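Putative secreted lipase (Streptomyces sp. W007, PDB 5H6B) probably hydrolyses the ester bonds of triacylglycerols, being a thermostable, probably secreted lipase of the alpha/beta-hydrolase superfamily. Local coordinates at residues R15-Y20 with Y58-L63; P31-H36 with P101-V106; T197-V202 with L220-C225. All blocks are in the same frame, centred on the assembly; numbering follows the deposited sequence.

Interaction 1 (R15-Y20 with Y58-L63); sequences RGWNDY and YCVFSL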
ATOM      1  N   ARG A  15       9.765   9.644  16.465  1.00 63.67           N
ATOM      2  CA  ARG A  15       9.867   9.355  15.028  1.00 60.38           C
ATOM      3  C   ARG A  15      10.903   8.266  14.780  1.00 59.30           C
ATOM      4  O   ARG A  15      11.869   8.143  15.534  1.00 58.38           O
ATOM      5  CB  ARG A  15      10.250  10.606  14.253  1.00 58.51           C
ATOM      6  CG  ARG A  15      11.556  11.240  14.705  1.00 58.72           C
ATOM      7  CD  ARG A  15      11.921  12.410  13.818  1.00 56.59           C
ATOM      8  NE  ARG A  15      10.994  13.527  13.978  1.00 56.15           N
ATOM      9  CZ  ARG A  15      11.016  14.636  13.240  1.00 60.09           C
ATOM     10  NH1 ARG A  15      11.917  14.785  12.267  1.00 63.71           N
ATOM     11  NH2 ARG A  15      10.135  15.609  13.468  1.00 59.89           N
ATOM     12  N   GLY A  16      10.694   7.482  13.727  1.00 59.62           N
ATOM     13  CA  GLY A  16      11.587   6.370  13.413  1.00 56.42           C
ATOM     14  C   GLY A  16      11.039   5.447  12.349  1.00 53.31           C
ATOM     15  O   GLY A  16       9.879   5.575  11.938  1.00 51.92           O
ATOM     16  N   TRP A  17      11.887   4.525  11.894  1.00 46.76           N
ATOM     17  CA  TRP A  17      11.495   3.522  10.916  1.00 46.28           C
ATOM     18  C   TRP A  17      11.875   2.145  11.464  1.00 47.44           C
ATOM     19  O   TRP A  17      13.048   1.820  11.577  1.00 45.90           O
ATOM     20  CB  TRP A  17      12.133   3.822   9.542  1.00 46.33           C
ATOM     21  CG  TRP A  17      11.777   2.840   8.436  1.00 43.22           C
ATOM     22  CD1 TRP A  17      10.766   1.914   8.438  1.00 43.38           C
ATOM     23  CD2 TRP A  17      12.437   2.702   7.176  1.00 44.21           C
ATOM     24  NE1 TRP A  17      10.768   1.207   7.267  1.00 43.55           N
ATOM     25  CE2 TRP A  17      11.778   1.674   6.467  1.00 43.86           C
ATOM     26  CE3 TRP A  17      13.525   3.350   6.571  1.00 44.93           C
ATOM     27  CZ2 TRP A  17      12.169   1.274   5.185  1.00 43.05           C
ATOM     28  CZ3 TRP A  17      13.913   2.953   5.283  1.00 45.32           C
ATOM     29  CH2 TRP A  17      13.228   1.926   4.609  1.00 45.00           C
ATOM     30  N   ASN A  18      10.858   1.349  11.803  1.00 47.32           N
ATOM     31  CA  ASN A  18      11.032   0.080  12.488  1.00 50.24           C
ATOM     32  C   ASN A  18      11.785   0.186  13.825  1.00 50.92           C
ATOM     33  O   ASN A  18      12.428  -0.768  14.271  1.00 49.99           O
ATOM     34  CB  ASN A  18      11.655  -0.960  11.541  1.00 50.38           C
ATOM     35  CG  ASN A  18      10.717  -1.340  10.423  1.00 49.85           C
ATOM     36  OD1 ASN A  18       9.503  -1.161  10.532  1.00 51.47           O
ATOM     37  ND2 ASN A  18      11.262  -1.878   9.355  1.00 46.61           N
ATOM     38  N   ASP A  19      11.638   1.337  14.471  1.00 51.63           N
ATOM     39  CA  ASP A  19      12.111   1.550  15.821  1.00 52.22           C
ATOM     40  C   ASP A  19      10.908   1.282  16.736  1.00 52.46           C
ATOM     41  O   ASP A  19      10.019   2.131  16.879  1.00 53.93           O
ATOM     42  CB  ASP A  19      12.643   2.978  15.966  1.00 53.87           C
ATOM     43  CG  ASP A  19      13.088   3.315  17.386  1.00 57.54           C
ATOM     44  OD1 ASP A  19      12.787   2.554  18.343  1.00 58.88           O
ATOM     45  OD2 ASP A  19      13.730   4.373  17.542  1.00 59.94           O
ATOM     46  N   TYR A  20      10.903   0.106  17.364  1.00 52.16           N
ATOM     47  CA  TYR A  20       9.827  -0.310  18.279  1.00 54.57           C
ATOM     48  C   TYR A  20       9.807   0.367  19.663  1.00 54.95           C
ATOM     49  O   TYR A  20       8.939   0.065  20.467  1.00 57.69           O
ATOM     50  CB  TYR A  20       9.810  -1.841  18.409  1.00 53.76           C
ATOM     51  CG  TYR A  20       9.346  -2.487  17.117  1.00 56.36           C
ATOM     52  CD1 TYR A  20      10.248  -2.776  16.076  1.00 55.99           C
ATOM     53  CD2 TYR A  20       7.991  -2.765  16.912  1.00 57.91           C
ATOM     54  CE1 TYR A  20       9.811  -3.346  14.886  1.00 57.05           C
ATOM     55  CE2 TYR A  20       7.542  -3.332  15.724  1.00 59.74           C
ATOM     56  CZ  TYR A  20       8.449  -3.622  14.717  1.00 58.47           C
ATOM     57  OH  TYR A  20       7.978  -4.174  13.551  1.00 60.30           O
ATOM     58  N   TYR A  58       6.439  11.113  12.012  1.00 48.44           N
ATOM     59  CA  TYR A  58       5.699   9.866  12.217  1.00 45.30           C
ATOM     60  C   TYR A  58       6.620   8.761  12.721  1.00 45.69           C
ATOM     61  O   TYR A  58       7.804   8.707  12.347  1.00 46.60           O
ATOM     62  CB  TYR A  58       5.044   9.395  10.903  1.00 43.63           C
ATOM     63  CG  TYR A  58       3.941  10.302  10.376  1.00 40.70           C
ATOM     64  CD1 TYR A  58       4.242  11.404   9.572  1.00 39.24           C
ATOM     65  CD2 TYR A  58       2.600  10.050  10.670  1.00 38.72           C
ATOM     66  CE1 TYR A  58       3.246  12.230   9.082  1.00 37.79           C
ATOM     67  CE2 TYR A  58       1.593  10.883  10.191  1.00 37.74           C
ATOM     68  CZ  TYR A  58       1.923  11.960   9.394  1.00 38.28           C
ATOM     69  OH  TYR A  58       0.947  12.783   8.908  1.00 40.38           O
ATOM     70  N   CYS A  59       6.062   7.893  13.563  1.00 45.97           N
ATOM     71  CA  CYS A  59       6.599   6.554  13.832  1.00 50.20           C
ATOM     72  C   CYS A  59       6.160   5.634  12.689  1.00 49.73           C
ATOM     73  O   CYS A  59       4.956   5.382  12.531  1.00 48.99           O
ATOM     74  CB  CYS A  59       6.047   6.006  15.158  1.00 54.54           C
ATOM     75  SG  CYS A  59       6.542   6.947  16.626  1.00 59.52           S
ATOM     76  N   VAL A  60       7.119   5.151  11.894  1.00 46.17           N
ATOM     77  CA  VAL A  60       6.836   4.387  10.663  1.00 43.10           C
ATOM     78  C   VAL A  60       7.296   2.934  10.852  1.00 41.34           C
ATOM     79  O   VAL A  60       8.307   2.670  11.494  1.00 42.77           O
ATOM     80  CB  VAL A  60       7.528   5.038   9.439  1.00 41.87           C
ATOM     81  CG1 VAL A  60       7.216   4.280   8.150  1.00 42.65           C
ATOM     82  CG2 VAL A  60       7.122   6.499   9.318  1.00 41.20           C
ATOM     83  N   PHE A  61       6.521   1.997  10.329  1.00 38.56           N
ATOM     84  CA  PHE A  61       6.837   0.574  10.387  1.00 39.52           C
ATOM     85  C   PHE A  61       6.542  -0.033   9.028  1.00 39.61           C
ATOM     86  O   PHE A  61       5.628   0.430   8.337  1.00 38.25           O
ATOM     87  CB  PHE A  61       5.998  -0.125  11.453  1.00 43.34           C
ATOM     88  CG  PHE A  61       6.313   0.325  12.847  1.00 47.43           C
ATOM     89  CD1 PHE A  61       5.725   1.475  13.372  1.00 48.21           C
ATOM     90  CD2 PHE A  61       7.228  -0.386  13.636  1.00 48.16           C
ATOM     91  CE1 PHE A  61       6.036   1.906  14.648  1.00 49.16           C
ATOM     92  CE2 PHE A  61       7.537   0.045  14.913  1.00 48.28           C
ATOM     93  CZ  PHE A  61       6.938   1.188  15.420  1.00 49.16           C
ATOM     94  N   SER A  62       7.323  -1.038   8.633  1.00 39.16           N
ATOM     95  CA  SER A  62       7.132  -1.705   7.339  1.00 38.01           C
ATOM     96  C   SER A  62       7.361  -3.192   7.483  1.00 39.62           C
ATOM     97  O   SER A  62       8.331  -3.597   8.102  1.00 42.21           O
ATOM     98  CB  SER A  62       8.099  -1.129   6.317  1.00 38.47           C
ATOM     99  OG  SER A  62       9.443  -1.402   6.683  1.00 37.27           O
ATOM    100  N   LEU A  63       6.464  -4.001   6.931  1.00 41.42           N
ATOM    101  CA  LEU A  63       6.559  -5.466   7.040  1.00 41.27           C
ATOM    102  C   LEU A  63       6.946  -6.123   5.739  1.00 39.81           C
ATOM    103  O   LEU A  63       6.697  -5.582   4.649  1.00 39.52           O
ATOM    104  CB  LEU A  63       5.213  -6.074   7.472  1.00 46.09           C
ATOM    105  CG  LEU A  63       4.150  -6.450   6.409  1.00 47.25           C
ATOM    106  CD1 LEU A  63       3.032  -7.299   6.997  1.00 48.55           C
ATOM    107  CD2 LEU A  63       3.573  -5.209   5.740  1.00 47.91           C
TER
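W17, at the end of the edge strand, and N18, just beyond it, both reach the hydroxyl of S62. In W17, chi1 of -179° puts CG beside the carbonyl carbon and carries the indole forward to S62, whose OG takes the NE1 hydrogen close to the ring plane, with W17 NE1 to S62 OG 3.0 Å. N18 brings its amide too: N18 OD1 accepts S62 N at 2.9 Å through an in-plane lone pair, while N18 ND2 gives a longer hydrogen bond to S62 OG, 3.3 Å, tilted out of the amide plane. A serine suits this place, since its small hydroxyl receives two N-H groups and also bonds to S42 O. N18 adopts a left-handed backbone conformation, which asparagine tolerates well, as the chain leaves the strand.

Y20 then turns back over F61. The rings meet obliquely, planes at 57°, with F61 CE2 above one face of the tyrosine toward its rim, 3.5 Å from Y20 CE2.

Between the W17 and Y20 sides runs a short parallel ladder. V60 N gives to G16 O at 2.8 Å and N18 N to V60 O at 2.9 Å, whereas G16 N to Y58 O is weak. Glycine fits at G16, where a CB would run into that of D19.

C59 is tied to C22 by a disulfide. On one side of the sheet W17 and V60 pack on helix 49-54; on the other Y20 and F61 lie against F90 of helix 80-98, and strand 59-63 bonds onward to strand 32-35.

Interaction 2 (P31-H36 with P101-V106); sequences PVVLVH and PKADLV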
ATOM      1  N   PRO A  31       0.810   5.453  14.490  1.00 48.52           N
ATOM      2  CA  PRO A  31       1.950   4.980  13.729  1.00 49.15           C
ATOM      3  C   PRO A  31       1.510   4.548  12.320  1.00 49.99           C
ATOM      4  O   PRO A  31       0.353   4.136  12.120  1.00 48.62           O
ATOM      5  CB  PRO A  31       2.407   3.772  14.531  1.00 48.80           C
ATOM      6  CG  PRO A  31       1.129   3.191  15.042  1.00 48.05           C
ATOM      7  CD  PRO A  31       0.220   4.367  15.302  1.00 46.49           C
ATOM      8  N   VAL A  32       2.435   4.643  11.371  1.00 48.73           N
ATOM      9  CA  VAL A  32       2.173   4.306   9.981  1.00 46.90           C
ATOM     10  C   VAL A  32       2.777   2.943   9.680  1.00 44.28           C
ATOM     11  O   VAL A  32       3.939   2.697  10.014  1.00 44.60           O
ATOM     12  CB  VAL A  32       2.762   5.366   9.031  1.00 47.40           C
ATOM     13  CG1 VAL A  32       2.465   5.005   7.576  1.00 48.69           C
ATOM     14  CG2 VAL A  32       2.188   6.738   9.370  1.00 47.63           C
ATOM     15  N   VAL A  33       1.971   2.062   9.081  1.00 41.54           N
ATOM     16  CA  VAL A  33       2.426   0.781   8.550  1.00 40.50           C
ATOM     17  C   VAL A  33       2.456   0.828   7.008  1.00 40.43           C
ATOM     18  O   VAL A  33       1.438   1.103   6.367  1.00 39.84           O
ATOM     19  CB  VAL A  33       1.569  -0.395   9.070  1.00 40.82           C
ATOM     20  CG1 VAL A  33       1.963  -1.713   8.411  1.00 41.02           C
ATOM     21  CG2 VAL A  33       1.702  -0.524  10.587  1.00 42.56           C
ATOM     22  N   LEU A  34       3.634   0.553   6.442  1.00 37.99           N
ATOM     23  CA  LEU A  34       3.867   0.524   5.016  1.00 36.70           C
ATOM     24  C   LEU A  34       3.826  -0.918   4.500  1.00 38.28           C
ATOM     25  O   LEU A  34       4.420  -1.813   5.105  1.00 36.41           O
ATOM     26  CB  LEU A  34       5.216   1.145   4.700  1.00 37.46           C
ATOM     27  CG  LEU A  34       5.475   2.574   5.188  1.00 35.45           C
ATOM     28  CD1 LEU A  34       6.827   3.052   4.672  1.00 33.99           C
ATOM     29  CD2 LEU A  34       4.379   3.536   4.769  1.00 34.90           C
ATOM     30  N   VAL A  35       3.107  -1.132   3.391  1.00 37.11           N
ATOM     31  CA  VAL A  35       2.806  -2.466   2.867  1.00 36.10           C
ATOM     32  C   VAL A  35       3.221  -2.504   1.402  1.00 36.31           C
ATOM     33  O   VAL A  35       2.547  -1.916   0.533  1.00 34.09           O
ATOM     34  CB  VAL A  35       1.304  -2.810   3.002  1.00 35.83           C
ATOM     35  CG1 VAL A  35       1.037  -4.267   2.620  1.00 37.93           C
ATOM     36  CG2 VAL A  35       0.833  -2.581   4.423  1.00 36.74           C
ATOM     37  N   HIS A  36       4.344  -3.180   1.133  1.00 35.64           N
ATOM     38  CA  HIS A  36       4.940  -3.203  -0.218  1.00 35.69           C
ATOM     39  C   HIS A  36       4.090  -3.909  -1.264  1.00 31.99           C
ATOM     40  O   HIS A  36       3.119  -4.545  -0.944  1.00 32.13           O
ATOM     41  CB  HIS A  36       6.329  -3.867  -0.175  1.00 36.87           C
ATOM     42  CG  HIS A  36       6.291  -5.289   0.245  1.00 34.57           C
ATOM     43  ND1 HIS A  36       5.827  -6.296  -0.572  1.00 36.49           N
ATOM     44  CD2 HIS A  36       6.636  -5.872   1.413  1.00 35.86           C
ATOM     45  CE1 HIS A  36       5.887  -7.443   0.083  1.00 36.83           C
ATOM     46  NE2 HIS A  36       6.384  -7.210   1.285  1.00 36.21           N
ATOM     47  N   PRO A 101      -4.181   3.217  19.775  1.00 51.82           N
ATOM     48  CA  PRO A 101      -5.394   2.429  19.523  1.00 52.37           C
ATOM     49  C   PRO A 101      -5.540   1.961  18.064  1.00 54.01           C
ATOM     50  O   PRO A 101      -6.170   0.934  17.801  1.00 53.79           O
ATOM     51  CB  PRO A 101      -6.527   3.402  19.898  1.00 49.02           C
ATOM     52  CG  PRO A 101      -5.956   4.759  19.709  1.00 49.79           C
ATOM     53  CD  PRO A 101      -4.480   4.653  19.977  1.00 51.24           C
ATOM     54  N   LYS A 102      -5.010   2.740  17.125  1.00 54.44           N
ATOM     55  CA  LYS A 102      -5.129   2.434  15.706  1.00 55.64           C
ATOM     56  C   LYS A 102      -3.867   2.829  14.938  1.00 52.76           C
ATOM     57  O   LYS A 102      -3.134   3.746  15.325  1.00 51.51           O
ATOM     58  CB  LYS A 102      -6.347   3.153  15.109  1.00 56.73           C
ATOM     59  CG  LYS A 102      -7.694   2.671  15.632  1.00 58.19           C
ATOM     60  CD  LYS A 102      -8.832   3.510  15.079  1.00 58.44           C
ATOM     61  CE  LYS A 102     -10.158   2.776  15.153  1.00 59.20           C
ATOM     62  NZ  LYS A 102     -11.272   3.694  14.834  1.00 60.89           N
ATOM     63  N   ALA A 103      -3.641   2.119  13.843  1.00 49.62           N
ATOM     64  CA  ALA A 103      -2.576   2.426  12.901  1.00 49.91           C
ATOM     65  C   ALA A 103      -3.169   3.025  11.629  1.00 49.62           C
ATOM     66  O   ALA A 103      -4.333   2.771  11.309  1.00 50.42           O
ATOM     67  CB  ALA A 103      -1.826   1.150  12.573  1.00 49.78           C
ATOM     68  N   ASP A 104      -2.383   3.839  10.924  1.00 46.84           N
ATOM     69  CA  ASP A 104      -2.692   4.197   9.533  1.00 44.00           C
ATOM     70  C   ASP A 104      -1.851   3.314   8.597  1.00 44.35           C
ATOM     71  O   ASP A 104      -0.691   3.038   8.889  1.00 41.93           O
ATOM     72  CB  ASP A 104      -2.446   5.683   9.281  1.00 43.98           C
ATOM     73  CG  ASP A 104      -3.504   6.575   9.944  1.00 47.12           C
ATOM     74  OD1 ASP A 104      -4.694   6.193   9.992  1.00 46.38           O
ATOM     75  OD2 ASP A 104      -3.159   7.672  10.422  1.00 48.72           O
ATOM     76  N   LEU A 105      -2.455   2.853   7.500  1.00 44.89           N
ATOM     77  CA  LEU A 105      -1.812   1.950   6.541  1.00 44.23           C
ATOM     78  C   LEU A 105      -1.571   2.656   5.218  1.00 42.19           C
ATOM     79  O   LEU A 105      -2.472   3.309   4.698  1.00 38.81           O
ATOM     80  CB  LEU A 105      -2.673   0.700   6.312  1.00 46.27           C
ATOM     81  CG  LEU A 105      -2.378  -0.481   7.236  1.00 49.86           C
ATOM     82  CD1 LEU A 105      -2.423  -0.074   8.693  1.00 53.44           C
ATOM     83  CD2 LEU A 105      -3.350  -1.618   6.978  1.00 53.51           C
ATOM     84  N   VAL A 106      -0.345   2.539   4.697  1.00 40.38           N
ATOM     85  CA  VAL A 106      -0.023   2.982   3.350  1.00 37.16           C
ATOM     86  C   VAL A 106       0.530   1.790   2.578  1.00 37.43           C
ATOM     87  O   VAL A 106       1.469   1.142   3.028  1.00 34.77           O
ATOM     88  CB  VAL A 106       1.002   4.132   3.316  1.00 35.75           C
ATOM     89  CG1 VAL A 106       1.219   4.582   1.870  1.00 34.03           C
ATOM     90  CG2 VAL A 106       0.533   5.308   4.169  1.00 38.61           C
TER
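P31 and D104 begin a run of four backbone hydrogen bonds that zips the two strands together in parallel, their axes 26° apart. D104 N gives to P31 O at 3.0 Å, then V33 N to D104 O at 2.8 Å, V106 N to V33 O, and V35 N to V106 O. P31 suits the start of the ladder: lacking an N-H, it sets CD 3.4 Å from K102 O, while its carbonyl accepts.

Apolar contacts form on both faces. On one, L34 and V106 lie side by side, L34 CD2 3.7 Å from V106 CB; V106 has CG1 anti to its own N (chi1 -177°), which puts V106 CG2 beside that N and 3.9 Å from V32 CG1. On the other, V33 CB touches L105 CD1 at 4.0 Å. Beta-branched valines favour such extended backbone and fill these buried faces.

One charge is buried here: the carboxylate of D104 is held by R30 in a salt bridge and by N129 in a hydrogen bond.

Helix 240-250 covers V32, D104 and V106. These are central strands of the parallel sheet of an alpha/beta hydrolase, and strand 103-108 runs on toward a probable GxSxG nucleophile elbow, whose residues V35 touches.

Interaction 3 (T197-V202 with L220-C225); sequences TKYDQV and LLQDLC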
ATOM      1  N   THR A 197      -2.228   6.634 -11.257  1.00 32.51           N
ATOM      2  CA  THR A 197      -1.625   7.321 -12.405  1.00 34.37           C
ATOM      3  C   THR A 197      -2.238   6.762 -13.699  1.00 36.94           C
ATOM      4  O   THR A 197      -2.414   5.538 -13.868  1.00 34.51           O
ATOM      5  CB  THR A 197      -0.085   7.196 -12.447  1.00 32.88           C
ATOM      6  OG1 THR A 197       0.405   7.704 -13.687  1.00 34.69           O
ATOM      7  CG2 THR A 197       0.393   5.743 -12.290  1.00 33.08           C
ATOM      8  N   LYS A 198      -2.515   7.664 -14.628  1.00 38.07           N
ATOM      9  CA  LYS A 198      -3.167   7.314 -15.873  1.00 42.32           C
ATOM     10  C   LYS A 198      -2.186   6.599 -16.783  1.00 40.49           C
ATOM     11  O   LYS A 198      -2.600   5.990 -17.737  1.00 43.26           O
ATOM     12  CB  LYS A 198      -3.712   8.564 -16.567  1.00 47.24           C
ATOM     13  CG  LYS A 198      -2.678   9.311 -17.397  1.00 51.10           C
ATOM     14  CD  LYS A 198      -3.077  10.743 -17.672  1.00 56.60           C
ATOM     15  CE  LYS A 198      -4.298  10.838 -18.551  1.00 60.06           C
ATOM     16  NZ  LYS A 198      -4.669  12.272 -18.670  1.00 65.22           N
ATOM     17  N   TYR A 199      -0.883   6.687 -16.497  1.00 42.51           N
ATOM     18  CA  TYR A 199       0.127   5.942 -17.253  1.00 42.67           C
ATOM     19  C   TYR A 199       0.434   4.567 -16.633  1.00 41.81           C
ATOM     20  O   TYR A 199       1.445   3.953 -16.978  1.00 43.93           O
ATOM     21  CB  TYR A 199       1.393   6.786 -17.383  1.00 45.62           C
ATOM     22  CG  TYR A 199       1.098   8.140 -17.957  1.00 49.27           C
ATOM     23  CD1 TYR A 199       0.793   8.296 -19.317  1.00 50.88           C
ATOM     24  CD2 TYR A 199       1.077   9.267 -17.137  1.00 53.28           C
ATOM     25  CE1 TYR A 199       0.506   9.546 -19.850  1.00 50.83           C
ATOM     26  CE2 TYR A 199       0.797  10.520 -17.657  1.00 53.74           C
ATOM     27  CZ  TYR A 199       0.501  10.656 -19.006  1.00 55.56           C
ATOM     28  OH  TYR A 199       0.216  11.922 -19.482  1.00 57.18           O
ATOM     29  N   ASP A 200      -0.444   4.072 -15.751  1.00 37.90           N
ATOM     30  CA  ASP A 200      -0.278   2.742 -15.180  1.00 37.34           C
ATOM     31  C   ASP A 200      -0.341   1.678 -16.279  1.00 36.54           C
ATOM     32  O   ASP A 200      -1.338   1.553 -16.963  1.00 35.60           O
ATOM     33  CB  ASP A 200      -1.317   2.470 -14.103  1.00 36.05           C
ATOM     34  CG  ASP A 200      -0.876   1.390 -13.117  1.00 37.75           C
ATOM     35  OD1 ASP A 200      -0.512   0.283 -13.584  1.00 36.11           O
ATOM     36  OD2 ASP A 200      -0.924   1.635 -11.873  1.00 33.42           O
ATOM     37  N   GLN A 201       0.741   0.913 -16.415  1.00 35.86           N
ATOM     38  CA  GLN A 201       0.850  -0.170 -17.405  1.00 35.38           C
ATOM     39  C   GLN A 201       0.550  -1.575 -16.855  1.00 35.51           C
ATOM     40  O   GLN A 201       0.436  -2.527 -17.627  1.00 37.68           O
ATOM     41  CB  GLN A 201       2.249  -0.125 -18.051  1.00 37.27           C
ATOM     42  CG  GLN A 201       3.420  -0.740 -17.252  1.00 37.69           C
ATOM     43  CD  GLN A 201       3.957   0.120 -16.108  1.00 37.01           C
ATOM     44  OE1 GLN A 201       3.205   0.854 -15.445  1.00 36.54           O
ATOM     45  NE2 GLN A 201       5.268   0.007 -15.845  1.00 36.56           N
ATOM     46  N   VAL A 202       0.464  -1.699 -15.529  1.00 36.18           N
ATOM     47  CA  VAL A 202       0.340  -2.988 -14.816  1.00 35.88           C
ATOM     48  C   VAL A 202      -1.099  -3.316 -14.436  1.00 37.44           C
ATOM     49  O   VAL A 202      -1.479  -4.483 -14.419  1.00 36.52           O
ATOM     50  CB  VAL A 202       1.164  -2.964 -13.490  1.00 37.12           C
ATOM     51  CG1 VAL A 202       0.909  -4.205 -12.616  1.00 36.40           C
ATOM     52  CG2 VAL A 202       2.648  -2.800 -13.784  1.00 36.88           C
ATOM     53  N   LEU A 220      -6.276  11.366  -8.984  1.00 38.31           N
ATOM     54  CA  LEU A 220      -5.515  11.137 -10.184  1.00 40.32           C
ATOM     55  C   LEU A 220      -4.256  11.985 -10.080  1.00 40.31           C
ATOM     56  O   LEU A 220      -4.338  13.219  -9.971  1.00 39.37           O
ATOM     57  CB  LEU A 220      -6.320  11.532 -11.418  1.00 42.28           C
ATOM     58  CG  LEU A 220      -5.639  11.266 -12.766  1.00 44.84           C
ATOM     59  CD1 LEU A 220      -5.348   9.782 -12.940  1.00 42.98           C
ATOM     60  CD2 LEU A 220      -6.492  11.790 -13.923  1.00 44.75           C
ATOM     61  N   LEU A 221      -3.101  11.318 -10.119  1.00 37.33           N
ATOM     62  CA  LEU A 221      -1.797  11.977  -9.991  1.00 38.29           C
ATOM     63  C   LEU A 221      -1.599  13.147 -10.960  1.00 37.12           C
ATOM     64  O   LEU A 221      -0.988  14.166 -10.611  1.00 36.21           O
ATOM     65  CB  LEU A 221      -0.665  10.952 -10.216  1.00 37.35           C
ATOM     66  CG  LEU A 221       0.783  11.435 -10.102  1.00 36.48           C
ATOM     67  CD1 LEU A 221       1.049  11.838  -8.658  1.00 36.60           C
ATOM     68  CD2 LEU A 221       1.754  10.359 -10.602  1.00 37.69           C
ATOM     69  N   GLN A 222      -2.103  12.993 -12.177  1.00 37.76           N
ATOM     70  CA  GLN A 222      -1.943  14.014 -13.188  1.00 39.41           C
ATOM     71  C   GLN A 222      -2.842  15.250 -12.911  1.00 42.18           C
ATOM     72  O   GLN A 222      -2.533  16.322 -13.413  1.00 41.74           O
ATOM     73  CB  GLN A 222      -2.134  13.460 -14.592  1.00 40.39           C
ATOM     74  CG  GLN A 222      -1.006  12.517 -15.053  1.00 42.16           C
ATOM     75  CD  GLN A 222      -0.937  11.200 -14.279  1.00 42.50           C
ATOM     76  OE1 GLN A 222       0.135  10.723 -13.919  1.00 46.09           O
ATOM     77  NE2 GLN A 222      -2.083  10.625 -14.009  1.00 40.94           N
ATOM     78  N   ASP A 223      -3.905  15.115 -12.101  1.00 41.91           N
ATOM     79  CA  ASP A 223      -4.659  16.291 -11.604  1.00 44.41           C
ATOM     80  C   ASP A 223      -3.809  17.150 -10.686  1.00 45.78           C
ATOM     81  O   ASP A 223      -3.979  18.363 -10.652  1.00 48.81           O
ATOM     82  CB  ASP A 223      -5.952  15.899 -10.846  1.00 42.89           C
ATOM     83  CG  ASP A 223      -7.056  15.406 -11.768  1.00 41.80           C
ATOM     84  OD1 ASP A 223      -6.998  15.681 -12.971  1.00 42.30           O
ATOM     85  OD2 ASP A 223      -7.985  14.723 -11.293  1.00 45.23           O
ATOM     86  N   LEU A 224      -2.906  16.506  -9.948  1.00 45.79           N
ATOM     87  CA  LEU A 224      -1.983  17.185  -9.041  1.00 43.99           C
ATOM     88  C   LEU A 224      -0.810  17.803  -9.812  1.00 42.91           C
ATOM     89  O   LEU A 224      -0.417  18.930  -9.542  1.00 41.53           O
ATOM     90  CB  LEU A 224      -1.454  16.196  -7.996  1.00 44.62           C
ATOM     91  CG  LEU A 224      -2.488  15.391  -7.212  1.00 41.10           C
ATOM     92  CD1 LEU A 224      -1.784  14.409  -6.303  1.00 38.95           C
ATOM     93  CD2 LEU A 224      -3.388  16.348  -6.429  1.00 40.45           C
ATOM     94  N   CYS A 225      -0.236  17.041 -10.737  1.00 41.85           N
ATOM     95  CA  CYS A 225       0.802  17.538 -11.610  1.00 41.73           C
ATOM     96  C   CYS A 225       0.617  16.927 -13.003  1.00 45.05           C
ATOM     97  O   CYS A 225       0.927  15.755 -13.202  1.00 45.61           O
ATOM     98  CB  CYS A 225       2.192  17.228 -11.055  1.00 41.92           C
ATOM     99  SG  CYS A 225       3.555  17.879 -12.056  1.00 44.86           S
TER
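Q222 lays its side chain against T197, K198 and Y199. Its bend at chi2 (67°) brings the amide against T197 and the K198 backbone. The CG methylene rests against two neighbours, with Q222 CG 3.7 Å from Y199 CE2 and 3.8 Å from K198 CD, and the amide plane stands 82° from the tyrosine ring. K198 has CG between its N and carbonyl carbon (chi1 83°), which folds the aliphatic chain over Y199: K198 CG sits above the ring centre. A long methylene chain suits this spot, since it can lie on a ring and on a glutamine at once.

The partner is a type I turn from T197 to D200, and T197 OG1 accepts Y199 N at 3.3 Å, an ST turn; the same hydroxyl bonds to S230 O. D200 OD2 bonds to H232 ND1, consistent with the acid of a Ser-His-Asp triad. With an alanine in place of Q222, a gap would probably open beside T197, leaving K198 CD and Y199 CE2 without the methylene they rest on.

The two leucines before the glutamine add apolar contacts, their branched ends suiting this partly buried seam: L220 CD1 reaches K198 N at 3.9 Å, and L221 CD2 meets T197 CB at 4.1 Å while packing on I235 and I241.

Overall arrangement
Interactions 1 and 2 belong to one half of the parallel sheet, their centres 9 Å apart. They join directly, for strand 59-63 pairs with strand 32-35, with F61 N bonded to V32 O and L34 N to F61 O, so the order 16-17, 59-63, 32-35, 103-108 runs from the edge inward. Their segments alternate along the chain. Interaction 3 follows later, beyond the chain's centre, about 28 Å from interaction 1 and 23 Å from interaction 2 between centres, at the C-terminal ends of strands 191-196 and 216-220, the latter the far outer strand. The sheet thus links an N-terminal edge, a core leading to the probable nucleophile elbow, and a loop carrying the probable triad acid.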